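Local structure of EreC (Klebsiella pneumoniae, 6XCQ) at residues G100-S105 against S249-S254; D125-S130 against L362-V367; H190-I195 against Y257-L262; A205-M210 against I264-F269. The protein is an erythromycin esterase, which probably confers macrolide resistance by hydrolysing the ester of the antibiotic's macrolactone ring. The protein carries 1 engineered substitution. All blocks are in the same frame, centred on the assembly; numbering follows the deposited sequence. Where two conformers were deposited one is given.

In the fold
Contacts 3 and 4 lie wholly within the helical region between strands 151-154 and 301-304, contact 1 joins that region to helix 101-112, and contact 2 lies outside it. Contacts 1, 3 and 4 share helix 244-267; contacts 3 and 4 touch directly, as where Ser-194 O meets Lys-206 NZ, with centres about 10 Å apart. Contact 3 is the buried one, built from aliphatic side chains alone; contacts 1 and 4 are partly buried and each rests on an arginine lying against carbon atoms. Contact 2, also partly buried but with Pro-126 exposed, sets helix 126-146 against the approach to strand 365-370 by apolar packing, and touches contact 1 where Gln-103 meets Asp-125.

Contact 1: G100-S105 against S249-S254; sequences GAIQAS and SDRIES
Ala-101 and Ile-102 meet Arg-251 in a sparse helix-to-helix contact between the first turn of helix 101-112, just beyond strand 94-97, and the long helix 244-267. Arg-251 has been modelled in two conformers; in the one described here its chain bends twice beyond CB, at chi2 (-63°) and chi3 (90°), which brings the outer part of the side chain across the gap. Arg-251 NH2 then lies 3.5 Å from Ala-101 CB, while further back its CD lies 4.1 Å from Ile-102 CD1. Both aliphatic groups approach the guanidinium at a slant, and these are van der Waals contacts. The polar end of the arginine turns to helix 164-177, where NH1 bonds to Gln-169.

A water provides a second, looser link. It donates to Ser-254 OG at 2.8 Å and accepts a weak bond from Ala-101 N at 3.4 Å, so it reaches an amide in the first helical turn. Directly before that amide, Gly-100 occupies the N-cap position. Gly-100 N donates to Gln-103 OE1 at 2.9 Å along a nearly straight line (173°) onto a lone pair in the carbonyl plane, so the side chain of the third helical residue accepts from the N-cap N-H. The bond fixes the glutamine amide against the helix start, and Gln-103 NE2 donates hydrogen bonds to Asn-159 OD1 and Asp-125 OD2.

Helix 164-177 closes the arrangement: Ile-102 packs on Asp-165, Asp-166 and Gln-169, Ser-254 OG bonds to Asp-166, and Ile-252 touches Leu-170 of that helix as well as helix 212-231.

Contact 2: D125-S130 against L362-V367; sequences DPLTFS and LGFSVV
Leu-362 presses its CD2 methyl into the first turn of helix 126-146, and this is the tight part of the contact. Leu-362 CD2 sits 4.0 Å from Pro-126 CB and 3.9 Å from Leu-127 N, so one methyl spans the side chain of the first residue and the backbone of the next; Leu-127 CB follows at 4.1 Å from the same methyl. Alongside, Leu-127 CD1 touches the tip of Phe-364, 4.0 Å from CZ. The methyl comes in at the ring edge, near its plane, and the two side chains cross at about a right angle. With chi1 of 67°, Phe-364 holds CG between its own backbone N and carbonyl carbon, which swings the ring over to meet the leucine although the CB bond does not aim at the helix.

Within this cluster Leu-362 and Phe-364 are buried, the ring of Phe-364 being backed by Met-353 of the paired strand 349-354 and by the C-terminal Leu-438. Pro-126, by contrast, sits at the solvent-exposed edge, where it also touches Gln-198 of a neighbouring loop.

All the cross-contact pairs are of van der Waals type. Helix 126-146 and the connection that leads into strand 365-370, the second strand of the hairpin with 349-354, are thus joined by shape and apolar burial, without a directional bond to set their angle, while Leu-362 O is held separately by Ser-199.

Contact 3: H190-I195 against Y257-L262; sequences HLLASI and YTLETL
Leu-192 and Ile-195, the first and last residues of a type I beta turn that follows helix 182-191, stand opposite Leu-259 and Leu-262 with CA atoms 9.5 Å and 9.6 Å apart. The turn is closed by Ile-195 N bonding to Leu-192 O at 3.2 Å, and both of its end residues direct their CB bonds at helix 244-267, where the two leucines are one turn apart.

The pairs differ in how they meet. Leu-192 and Leu-259 reach out toward each other tip to tip, CD2 to CD2 at 3.8 Å. Ile-195 and Leu-262 instead slide past one another in opposite directions, Ile-195 CG2 lying 3.9 Å from Leu-262 CD1. In the isoleucine (chi1 -43°) CG2 stands anti to the backbone nitrogen, and this branch makes the approach. Farther round the helix, Thr-261 OG1 bonds back to Tyr-257 O in the preceding turn; that oxygen also accepts from Thr-261 N, the two donors coming from opposite faces of the carbonyl plane.

Around the four residues, Ala-218 of helix 212-231 covers Leu-192 and Ile-219 covers Leu-259, and Ser-203 and Trp-207 of helix 200-208 line the side near Leu-262. With all four touching residues buried and only methyl groups in contact, this turn is held to the helix by hydrophobic burial alone across this contact, with no directional bond to fix the spacing.

Contact 4: A205-M210 against I264-F269; sequences AKWGEM and IMRTFF
Arg-266 alone carries its segment's side of this contact, reaching obliquely past the edge of Trp-207 and over Gly-208 of helix 200-208. Two residues before it, the CB of Ile-264 points away from that helix; Ile-264 O accepts from Thr-267 OG1 at 2.6 Å, on a lone pair in the carbonyl plane, and from Phe-268 N at 2.8 Å. At Arg-266 the helices come close, with the CA atoms of Gly-208 and Arg-266 6.7 Å apart. Arg-266 CG meets the edge of the indole, 3.8 Å from Trp-207 CD1, before the chain bends at chi2 (-57°) and chi3 (-68°) and runs over the glycine. Gly-208 CA then lies over one face of the guanidinium, 3.9 Å from Arg-266 NE, and the indole and guanidinium planes stand 55° apart. This is helix-helix packing over a glycine, within the all-helical part of the fold, and Trp-207 extends it inward by lying on Leu-259, Leu-262 and Ile-219. Past the arginine, the side chain of Thr-267 touches Ser-273. The ring of Phe-268 is not modelled, and Phe-269 is poorly ordered, which leaves its approach to the ring of Phe-355 doubtful.

Contact 1: G100-S105 against S249-S254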
loop_
_atom_site.group_PDB
_atom_site.type_symbol
_atom_site.label_atom_id
_atom_site.label_comp_id
_atom_site.label_asym_id
_atom_site.label_seq_id
_atom_site.Cartn_x
_atom_site.Cartn_y
_atom_site.Cartn_z
ATOM N N GLY A 100 -1.998 -6.154 5.632
ATOM C CA GLY A 100 -1.124 -6.732 6.633
ATOM C C GLY A 100 -0.494 -8.030 6.168
ATOM O O GLY A 100 -0.905 -8.633 5.178
ATOM N N ALA A 101 0.549 -8.442 6.905
ATOM C CA ALA A 101 1.280 -9.668 6.590
ATOM C C ALA A 101 0.367 -10.885 6.599
ATOM O O ALA A 101 0.492 -11.772 5.754
ATOM C CB ALA A 101 2.418 -9.881 7.597
ATOM N N ILE A 102 -0.541 -10.958 7.563
ATOM C CA ILE A 102 -1.424 -12.114 7.630
ATOM C C ILE A 102 -2.473 -12.050 6.521
ATOM O O ILE A 102 -2.798 -13.064 5.892
ATOM C CB ILE A 102 -2.064 -12.197 9.020
ATOM C CG1 ILE A 102 -0.970 -12.480 10.070
ATOM C CG2 ILE A 102 -3.136 -13.272 9.035
ATOM C CD1 ILE A 102 -1.443 -12.404 11.508
ATOM N N GLN A 103 -3.033 -10.864 6.273
ATOM C CA GLN A 103 -3.919 -10.708 5.126
ATOM C C GLN A 103 -3.241 -11.178 3.849
ATOM O O GLN A 103 -3.852 -11.859 3.020
ATOM C CB GLN A 103 -4.344 -9.243 4.991
ATOM C CG GLN A 103 -5.414 -8.811 5.968
ATOM C CD GLN A 103 -5.774 -7.344 5.815
ATOM O OE1 GLN A 103 -4.900 -6.474 5.783
ATOM N NE2 GLN A 103 -7.070 -7.062 5.712
ATOM N N ALA A 104 -1.963 -10.849 3.686
ATOM C CA ALA A 104 -1.275 -11.227 2.458
ATOM C C ALA A 104 -1.015 -12.727 2.380
ATOM O O ALA A 104 -0.979 -13.283 1.281
ATOM C CB ALA A 104 0.044 -10.456 2.328
ATOM N N SER A 105 -0.788 -13.401 3.515
ATOM C CA SER A 105 -0.564 -14.847 3.445
ATOM C C SER A 105 -1.792 -15.558 2.892
ATOM O O SER A 105 -1.670 -16.514 2.118
ATOM C CB SER A 105 -0.184 -15.407 4.822
ATOM O OG SER A 105 -1.211 -15.150 5.759
ATOM N N SER A 249 8.417 -10.811 16.638
ATOM C CA SER A 249 8.840 -9.416 16.615
ATOM C C SER A 249 8.070 -8.621 15.567
ATOM O O SER A 249 7.714 -7.461 15.800
ATOM C CB SER A 249 10.339 -9.338 16.351
ATOM O OG SER A 249 11.024 -10.137 17.298
ATOM N N ASP A 250 7.804 -9.224 14.409
ATOM C CA ASP A 250 7.020 -8.526 13.399
ATOM C C ASP A 250 5.589 -8.310 13.869
ATOM O O ASP A 250 5.019 -7.232 13.654
ATOM C CB ASP A 250 7.041 -9.302 12.085
ATOM C CG ASP A 250 8.420 -9.306 11.427
ATOM O OD1 ASP A 250 9.343 -8.613 11.922
ATOM O OD2 ASP A 250 8.576 -10.012 10.408
ATOM N N ARG A 251 4.988 -9.318 14.513
ATOM C CA ARG A 251 3.610 -9.171 14.972
ATOM C C ARG A 251 3.492 -8.020 15.961
ATOM O O ARG A 251 2.624 -7.147 15.819
ATOM C CB ARG A 251 3.108 -10.472 15.602
ATOM C CG ARG A 251 3.041 -11.679 14.667
ATOM C CD ARG A 251 2.046 -11.490 13.511
ATOM N NE ARG A 251 2.700 -10.895 12.348
ATOM C CZ ARG A 251 3.562 -11.532 11.558
ATOM N NH1 ARG A 251 3.882 -12.798 11.782
ATOM N NH2 ARG A 251 4.108 -10.896 10.535
ATOM N N ILE A 252 4.374 -7.994 16.966
ATOM C CA ILE A 252 4.356 -6.923 17.962
ATOM C C ILE A 252 4.506 -5.565 17.291
ATOM O O ILE A 252 3.799 -4.613 17.636
ATOM C CB ILE A 252 5.462 -7.139 19.014
ATOM C CG1 ILE A 252 5.178 -8.382 19.858
ATOM C CG2 ILE A 252 5.586 -5.912 19.913
ATOM C CD1 ILE A 252 6.430 -8.969 20.521
ATOM N N GLU A 253 5.437 -5.445 16.338
ATOM C CA GLU A 253 5.577 -4.170 15.620
ATOM C C GLU A 253 4.266 -3.781 14.941
ATOM O O GLU A 253 3.827 -2.628 15.016
ATOM C CB GLU A 253 6.690 -4.247 14.576
ATOM C CG GLU A 253 8.117 -4.221 15.133
ATOM C CD GLU A 253 8.426 -2.962 15.925
ATOM O OE1 GLU A 253 8.761 -3.083 17.127
ATOM O OE2 GLU A 253 8.321 -1.856 15.358
ATOM N N SER A 254 3.644 -4.736 14.252
ATOM C CA SER A 254 2.371 -4.484 13.594
ATOM C C SER A 254 1.318 -4.004 14.590
ATOM O O SER A 254 0.609 -3.027 14.328
ATOM C CB SER A 254 1.901 -5.747 12.875
ATOM O OG SER A 254 0.648 -5.495 12.242
HETATM O O HOH W 1 0.603 -6.250 9.514
#

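Contact 2: D125-S130 against L362-V367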
loop_
_atom_site.group_PDB
_atom_site.type_symbol
_atom_site.label_atom_id
_atom_site.label_comp_id
_atom_site.label_asym_id
_atom_site.label_seq_id
_atom_site.Cartn_x
_atom_site.Cartn_y
_atom_site.Cartn_z
ATOM N N ASP A 125 -10.637 -9.940 2.581
ATOM C CA ASP A 125 -11.603 -9.131 3.294
ATOM C C ASP A 125 -12.151 -8.059 2.364
ATOM O O ASP A 125 -11.608 -7.827 1.280
ATOM C CB ASP A 125 -10.935 -8.553 4.541
ATOM C CG ASP A 125 -10.289 -9.641 5.397
ATOM O OD1 ASP A 125 -11.027 -10.553 5.836
ATOM O OD2 ASP A 125 -9.048 -9.607 5.608
ATOM N N PRO A 126 -13.257 -7.402 2.741
ATOM C CA PRO A 126 -13.903 -6.453 1.801
ATOM C C PRO A 126 -13.009 -5.335 1.266
ATOM O O PRO A 126 -13.011 -5.085 0.055
ATOM C CB PRO A 126 -15.066 -5.900 2.631
ATOM C CG PRO A 126 -15.427 -7.030 3.560
ATOM C CD PRO A 126 -14.145 -7.759 3.869
ATOM N N LEU A 127 -12.268 -4.624 2.117
ATOM C CA LEU A 127 -11.465 -3.516 1.588
ATOM C C LEU A 127 -10.350 -4.024 0.679
ATOM O O LEU A 127 -10.133 -3.479 -0.416
ATOM C CB LEU A 127 -10.891 -2.670 2.730
ATOM C CG LEU A 127 -9.967 -1.520 2.326
ATOM C CD1 LEU A 127 -10.721 -0.428 1.515
ATOM C CD2 LEU A 127 -9.310 -0.918 3.565
ATOM N N THR A 128 -9.638 -5.078 1.109
ATOM C CA THR A 128 -8.611 -5.676 0.263
ATOM C C THR A 128 -9.175 -6.097 -1.090
ATOM O O THR A 128 -8.549 -5.871 -2.135
ATOM C CB THR A 128 -8.005 -6.878 0.978
ATOM O OG1 THR A 128 -7.385 -6.432 2.193
ATOM C CG2 THR A 128 -6.985 -7.573 0.081
ATOM N N PHE A 129 -10.361 -6.699 -1.086
ATOM C CA PHE A 129 -11.004 -7.130 -2.326
ATOM C C PHE A 129 -11.260 -5.950 -3.270
ATOM O O PHE A 129 -10.985 -6.037 -4.470
ATOM C CB PHE A 129 -12.299 -7.872 -1.983
ATOM C CG PHE A 129 -13.022 -8.436 -3.178
ATOM C CD1 PHE A 129 -12.658 -9.663 -3.707
ATOM C CD2 PHE A 129 -14.067 -7.732 -3.768
ATOM C CE1 PHE A 129 -13.326 -10.190 -4.807
ATOM C CE2 PHE A 129 -14.745 -8.247 -4.867
ATOM C CZ PHE A 129 -14.373 -9.471 -5.392
ATOM N N SER A 130 -11.762 -4.828 -2.748
ATOM C CA SER A 130 -12.060 -3.691 -3.616
ATOM C C SER A 130 -10.795 -2.967 -4.068
ATOM O O SER A 130 -10.741 -2.457 -5.195
ATOM C CB SER A 130 -12.991 -2.713 -2.903
ATOM O OG SER A 130 -14.188 -3.350 -2.500
ATOM N N LEU A 362 -18.509 -0.248 5.424
ATOM C CA LEU A 362 -17.165 0.104 5.858
ATOM C C LEU A 362 -17.040 1.573 6.259
ATOM O O LEU A 362 -15.929 2.087 6.372
ATOM C CB LEU A 362 -16.156 -0.266 4.768
ATOM C CG LEU A 362 -15.679 -1.740 4.687
ATOM C CD1 LEU A 362 -16.779 -2.808 4.850
ATOM C CD2 LEU A 362 -14.889 -1.966 3.395
ATOM N N GLY A 363 -18.158 2.258 6.494
ATOM C CA GLY A 363 -18.107 3.630 6.953
ATOM C C GLY A 363 -17.764 4.648 5.894
ATOM O O GLY A 363 -17.627 5.835 6.211
ATOM N N PHE A 364 -17.588 4.223 4.652
ATOM C CA PHE A 364 -17.445 5.171 3.563
ATOM C C PHE A 364 -18.040 4.549 2.319
ATOM O O PHE A 364 -18.269 3.336 2.249
ATOM C CB PHE A 364 -15.988 5.566 3.305
ATOM C CG PHE A 364 -15.134 4.444 2.772
ATOM C CD1 PHE A 364 -14.548 3.536 3.637
ATOM C CD2 PHE A 364 -14.909 4.307 1.413
ATOM C CE1 PHE A 364 -13.766 2.510 3.158
ATOM C CE2 PHE A 364 -14.120 3.283 0.925
ATOM C CZ PHE A 364 -13.550 2.385 1.799
ATOM N N SER A 365 -18.268 5.397 1.333
ATOM C CA SER A 365 -18.785 4.965 0.052
ATOM C C SER A 365 -17.853 5.486 -1.027
ATOM O O SER A 365 -17.014 6.356 -0.785
ATOM C CB SER A 365 -20.222 5.466 -0.159
ATOM O OG SER A 365 -21.133 4.687 0.590
ATOM N N VAL A 366 -18.001 4.930 -2.218
ATOM C CA VAL A 366 -17.202 5.297 -3.376
ATOM C C VAL A 366 -18.176 5.834 -4.402
ATOM O O VAL A 366 -19.024 5.084 -4.900
ATOM C CB VAL A 366 -16.421 4.105 -3.944
ATOM C CG1 VAL A 366 -15.722 4.506 -5.237
ATOM C CG2 VAL A 366 -15.439 3.580 -2.902
ATOM N N VAL A 367 -18.067 7.127 -4.710
ATOM C CA VAL A 367 -18.996 7.810 -5.594
ATOM C C VAL A 367 -18.209 8.540 -6.674
ATOM O O VAL A 367 -17.123 9.072 -6.419
ATOM C CB VAL A 367 -19.907 8.792 -4.827
ATOM C CG1 VAL A 367 -20.726 8.054 -3.796
ATOM C CG2 VAL A 367 -19.086 9.877 -4.153
#

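Contact 3: H190-I195 against Y257-L262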
loop_
_atom_site.group_PDB
_atom_site.type_symbol
_atom_site.label_atom_id
_atom_site.label_comp_id
_atom_site.label_asym_id
_atom_site.label_seq_id
_atom_site.Cartn_x
_atom_site.Cartn_y
_atom_site.Cartn_z
ATOM N N HIS A 190 -7.883 -9.775 24.996
ATOM C CA HIS A 190 -9.177 -9.410 25.554
ATOM C C HIS A 190 -9.354 -7.902 25.576
ATOM O O HIS A 190 -10.418 -7.395 25.201
ATOM C CB HIS A 190 -9.328 -9.989 26.960
ATOM C CG HIS A 190 -9.578 -11.463 26.974
ATOM N ND1 HIS A 190 -8.627 -12.378 27.375
ATOM C CD2 HIS A 190 -10.666 -12.186 26.616
ATOM C CE1 HIS A 190 -9.122 -13.599 27.273
ATOM N NE2 HIS A 190 -10.357 -13.509 26.816
ATOM N N LEU A 191 -8.316 -7.170 25.995
ATOM C CA LEU A 191 -8.413 -5.718 26.066
ATOM C C LEU A 191 -8.798 -5.107 24.725
ATOM O O LEU A 191 -9.449 -4.056 24.690
ATOM C CB LEU A 191 -7.091 -5.127 26.542
ATOM C CG LEU A 191 -7.024 -4.606 27.970
ATOM C CD1 LEU A 191 -5.575 -4.402 28.358
ATOM C CD2 LEU A 191 -7.793 -3.302 28.058
ATOM N N LEU A 192 -8.429 -5.751 23.618
ATOM C CA LEU A 192 -8.616 -5.175 22.289
ATOM C C LEU A 192 -9.646 -5.927 21.454
ATOM O O LEU A 192 -9.676 -5.767 20.228
ATOM C CB LEU A 192 -7.284 -5.131 21.547
ATOM C CG LEU A 192 -6.163 -4.363 22.230
ATOM C CD1 LEU A 192 -4.841 -4.818 21.639
ATOM C CD2 LEU A 192 -6.356 -2.882 22.031
ATOM N N ALA A 193 -10.491 -6.744 22.086
ATOM C CA ALA A 193 -11.406 -7.581 21.316
ATOM C C ALA A 193 -12.469 -6.754 20.602
ATOM O O ALA A 193 -12.951 -7.158 19.537
ATOM C CB ALA A 193 -12.058 -8.622 22.222
ATOM N N SER A 194 -12.829 -5.593 21.151
ATOM C CA SER A 194 -13.848 -4.750 20.540
ATOM C C SER A 194 -13.365 -4.033 19.289
ATOM O O SER A 194 -14.173 -3.378 18.626
ATOM C CB SER A 194 -14.344 -3.712 21.543
ATOM O OG SER A 194 -13.425 -2.646 21.641
ATOM N N ILE A 195 -12.078 -4.109 18.960
ATOM C CA ILE A 195 -11.559 -3.498 17.734
ATOM C C ILE A 195 -11.747 -4.538 16.633
ATOM O O ILE A 195 -10.872 -5.362 16.375
ATOM C CB ILE A 195 -10.101 -3.062 17.881
ATOM C CG1 ILE A 195 -9.864 -2.370 19.226
ATOM C CG2 ILE A 195 -9.695 -2.156 16.724
ATOM C CD1 ILE A 195 -10.695 -1.147 19.436
ATOM N N TYR A 257 2.052 -0.322 15.942
ATOM C CA TYR A 257 1.699 0.741 15.004
ATOM C C TYR A 257 0.206 0.753 14.709
ATOM O O TYR A 257 -0.345 1.805 14.346
ATOM C CB TYR A 257 2.518 0.596 13.722
ATOM C CG TYR A 257 3.902 1.233 13.804
ATOM C CD1 TYR A 257 4.956 0.605 14.474
ATOM C CD2 TYR A 257 4.146 2.466 13.215
ATOM C CE1 TYR A 257 6.230 1.199 14.549
ATOM C CE2 TYR A 257 5.393 3.060 13.273
ATOM C CZ TYR A 257 6.431 2.433 13.940
ATOM O OH TYR A 257 7.644 3.061 13.990
ATOM N N THR A 258 -0.475 -0.385 14.868
ATOM C CA THR A 258 -1.928 -0.377 14.691
ATOM C C THR A 258 -2.611 0.460 15.766
ATOM O O THR A 258 -3.473 1.295 15.466
ATOM C CB THR A 258 -2.476 -1.801 14.690
ATOM O OG1 THR A 258 -1.995 -2.471 13.528
ATOM C CG2 THR A 258 -3.983 -1.777 14.627
ATOM N N LEU A 259 -2.224 0.268 17.030
ATOM C CA LEU A 259 -2.809 1.056 18.112
ATOM C C LEU A 259 -2.511 2.549 17.950
ATOM O O LEU A 259 -3.391 3.397 18.163
ATOM C CB LEU A 259 -2.301 0.540 19.468
ATOM C CG LEU A 259 -2.617 -0.923 19.835
ATOM C CD1 LEU A 259 -2.394 -1.212 21.336
ATOM C CD2 LEU A 259 -4.045 -1.310 19.419
ATOM N N GLU A 260 -1.278 2.900 17.579
ATOM C CA GLU A 260 -0.961 4.319 17.422
ATOM C C GLU A 260 -1.733 4.916 16.245
ATOM O O GLU A 260 -2.222 6.049 16.322
ATOM C CB GLU A 260 0.548 4.502 17.253
ATOM C CG GLU A 260 0.990 5.928 16.888
ATOM C CD GLU A 260 0.624 6.982 17.931
ATOM O OE1 GLU A 260 0.136 6.638 19.032
ATOM O OE2 GLU A 260 0.835 8.179 17.637
ATOM N N THR A 261 -1.905 4.142 15.175
ATOM C CA THR A 261 -2.661 4.630 14.024
ATOM C C THR A 261 -4.145 4.776 14.363
ATOM O O THR A 261 -4.794 5.726 13.910
ATOM C CB THR A 261 -2.433 3.700 12.833
ATOM O OG1 THR A 261 -1.073 3.817 12.426
ATOM C CG2 THR A 261 -3.328 4.094 11.629
ATOM N N LEU A 262 -4.684 3.879 15.200
ATOM C CA LEU A 262 -6.056 4.039 15.688
ATOM C C LEU A 262 -6.209 5.325 16.496
ATOM O O LEU A 262 -7.170 6.081 16.311
ATOM C CB LEU A 262 -6.454 2.832 16.527
ATOM C CG LEU A 262 -6.712 1.535 15.773
ATOM C CD1 LEU A 262 -6.747 0.355 16.753
ATOM C CD2 LEU A 262 -8.013 1.635 14.972
#

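Contact 4: A205-M210 against I264-F269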
loop_
_atom_site.group_PDB
_atom_site.type_symbol
_atom_site.label_atom_id
_atom_site.label_comp_id
_atom_site.label_asym_id
_atom_site.label_seq_id
_atom_site.Cartn_x
_atom_site.Cartn_y
_atom_site.Cartn_z
ATOM N N ALA A 205 -13.476 4.083 15.253
ATOM C CA ALA A 205 -14.663 4.394 16.046
ATOM C C ALA A 205 -14.785 3.469 17.255
ATOM O O ALA A 205 -15.133 3.919 18.353
ATOM C CB ALA A 205 -15.912 4.306 15.170
ATOM N N LYS A 206 -14.496 2.171 17.085
ATOM C CA LYS A 206 -14.524 1.266 18.233
ATOM C C LYS A 206 -13.418 1.598 19.233
ATOM O O LYS A 206 -13.609 1.463 20.448
ATOM C CB LYS A 206 -14.396 -0.189 17.771
ATOM C CG LYS A 206 -15.558 -0.704 16.933
ATOM C CD LYS A 206 -16.670 -1.250 17.819
ATOM C CE LYS A 206 -17.352 -2.459 17.190
ATOM N NZ LYS A 206 -17.194 -3.683 18.048
ATOM N N TRP A 207 -12.255 2.028 18.739
ATOM C CA TRP A 207 -11.161 2.446 19.609
ATOM C C TRP A 207 -11.584 3.609 20.503
ATOM O O TRP A 207 -11.330 3.607 21.713
ATOM C CB TRP A 207 -9.950 2.826 18.751
ATOM C CG TRP A 207 -8.782 3.450 19.504
ATOM C CD1 TRP A 207 -8.468 4.767 19.573
ATOM C CD2 TRP A 207 -7.780 2.756 20.268
ATOM N NE1 TRP A 207 -7.335 4.952 20.339
ATOM C CE2 TRP A 207 -6.897 3.729 20.778
ATOM C CE3 TRP A 207 -7.552 1.409 20.570
ATOM C CZ2 TRP A 207 -5.791 3.398 21.574
ATOM C CZ3 TRP A 207 -6.458 1.076 21.370
ATOM C CH2 TRP A 207 -5.591 2.070 21.863
ATOM N N GLY A 208 -12.236 4.613 19.917
ATOM C CA GLY A 208 -12.704 5.762 20.673
ATOM C C GLY A 208 -13.768 5.438 21.700
ATOM O O GLY A 208 -14.006 6.249 22.603
ATOM N N GLU A 209 -14.407 4.270 21.594
ATOM C CA GLU A 209 -15.371 3.859 22.606
ATOM C C GLU A 209 -14.710 3.257 23.845
ATOM O O GLU A 209 -15.370 3.126 24.884
ATOM C CB GLU A 209 -16.362 2.870 21.994
ATOM C CG GLU A 209 -17.429 3.558 21.149
ATOM C CD GLU A 209 -18.118 2.620 20.178
ATOM O OE1 GLU A 209 -18.762 3.125 19.231
ATOM O OE2 GLU A 209 -18.015 1.384 20.354
ATOM N N MET A 210 -13.431 2.891 23.766
ATOM C CA MET A 210 -12.725 2.407 24.946
ATOM C C MET A 210 -12.399 3.569 25.878
ATOM O O MET A 210 -12.186 4.704 25.446
ATOM C CB MET A 210 -11.431 1.683 24.551
ATOM C CG MET A 210 -11.625 0.421 23.725
ATOM S SD MET A 210 -10.063 -0.374 23.254
ATOM C CE MET A 210 -9.300 -0.524 24.864
ATOM N N ILE A 264 -4.350 7.991 16.234
ATOM C CA ILE A 264 -4.231 9.118 15.315
ATOM C C ILE A 264 -5.505 9.272 14.487
ATOM O O ILE A 264 -6.036 10.376 14.349
ATOM C CB ILE A 264 -2.991 8.950 14.421
ATOM C CG1 ILE A 264 -1.714 9.072 15.258
ATOM C CG2 ILE A 264 -2.989 10.003 13.316
ATOM C CD1 ILE A 264 -0.499 8.492 14.548
ATOM N N MET A 265 -5.997 8.169 13.903
ATOM C CA MET A 265 -7.216 8.221 13.093
ATOM C C MET A 265 -8.357 8.871 13.856
ATOM O O MET A 265 -9.184 9.580 13.269
ATOM C CB MET A 265 -7.628 6.813 12.645
ATOM C CG MET A 265 -7.193 6.404 11.234
ATOM S SD MET A 265 -5.428 6.647 10.896
ATOM C CE MET A 265 -5.401 8.054 9.796
ATOM N N ARG A 266 -8.411 8.647 15.173
ATOM C CA ARG A 266 -9.438 9.274 15.998
ATOM C C ARG A 266 -9.306 10.793 15.989
ATOM O O ARG A 266 -10.290 11.507 15.772
ATOM C CB ARG A 266 -9.372 8.730 17.421
ATOM C CG ARG A 266 -10.250 7.511 17.619
ATOM C CD ARG A 266 -11.682 7.831 17.249
ATOM N NE ARG A 266 -12.278 8.774 18.188
ATOM C CZ ARG A 266 -13.542 9.184 18.135
ATOM N NH1 ARG A 266 -14.348 8.735 17.182
ATOM N NH2 ARG A 266 -14.000 10.046 19.036
ATOM N N THR A 267 -8.097 11.310 16.230
ATOM C CA THR A 267 -7.905 12.757 16.149
ATOM C C THR A 267 -8.137 13.272 14.731
ATOM O O THR A 267 -8.662 14.376 14.547
ATOM C CB THR A 267 -6.505 13.147 16.624
ATOM O OG1 THR A 267 -5.519 12.551 15.771
ATOM C CG2 THR A 267 -6.279 12.689 18.042
ATOM N N PHE A 268 -7.765 12.481 13.715
ATOM C CA PHE A 268 -7.785 12.937 12.327
ATOM C C PHE A 268 -9.183 13.282 11.832
ATOM O O PHE A 268 -9.313 13.876 10.755
ATOM C CB PHE A 268 -7.157 11.886 11.414
ATOM N N PHE A 269 -10.225 12.913 12.575
ATOM C CA PHE A 269 -11.550 13.494 12.391
ATOM C C PHE A 269 -12.042 14.115 13.689
ATOM O O PHE A 269 -12.319 15.321 13.735
ATOM C CB PHE A 269 -12.568 12.446 11.913
ATOM C CG PHE A 269 -11.993 11.378 11.027
ATOM C CD1 PHE A 269 -11.603 11.661 9.728
ATOM C CD2 PHE A 269 -11.862 10.078 11.493
ATOM C CE1 PHE A 269 -11.086 10.666 8.910
ATOM C CE2 PHE A 269 -11.346 9.080 10.686
ATOM C CZ PHE A 269 -10.956 9.374 9.392
#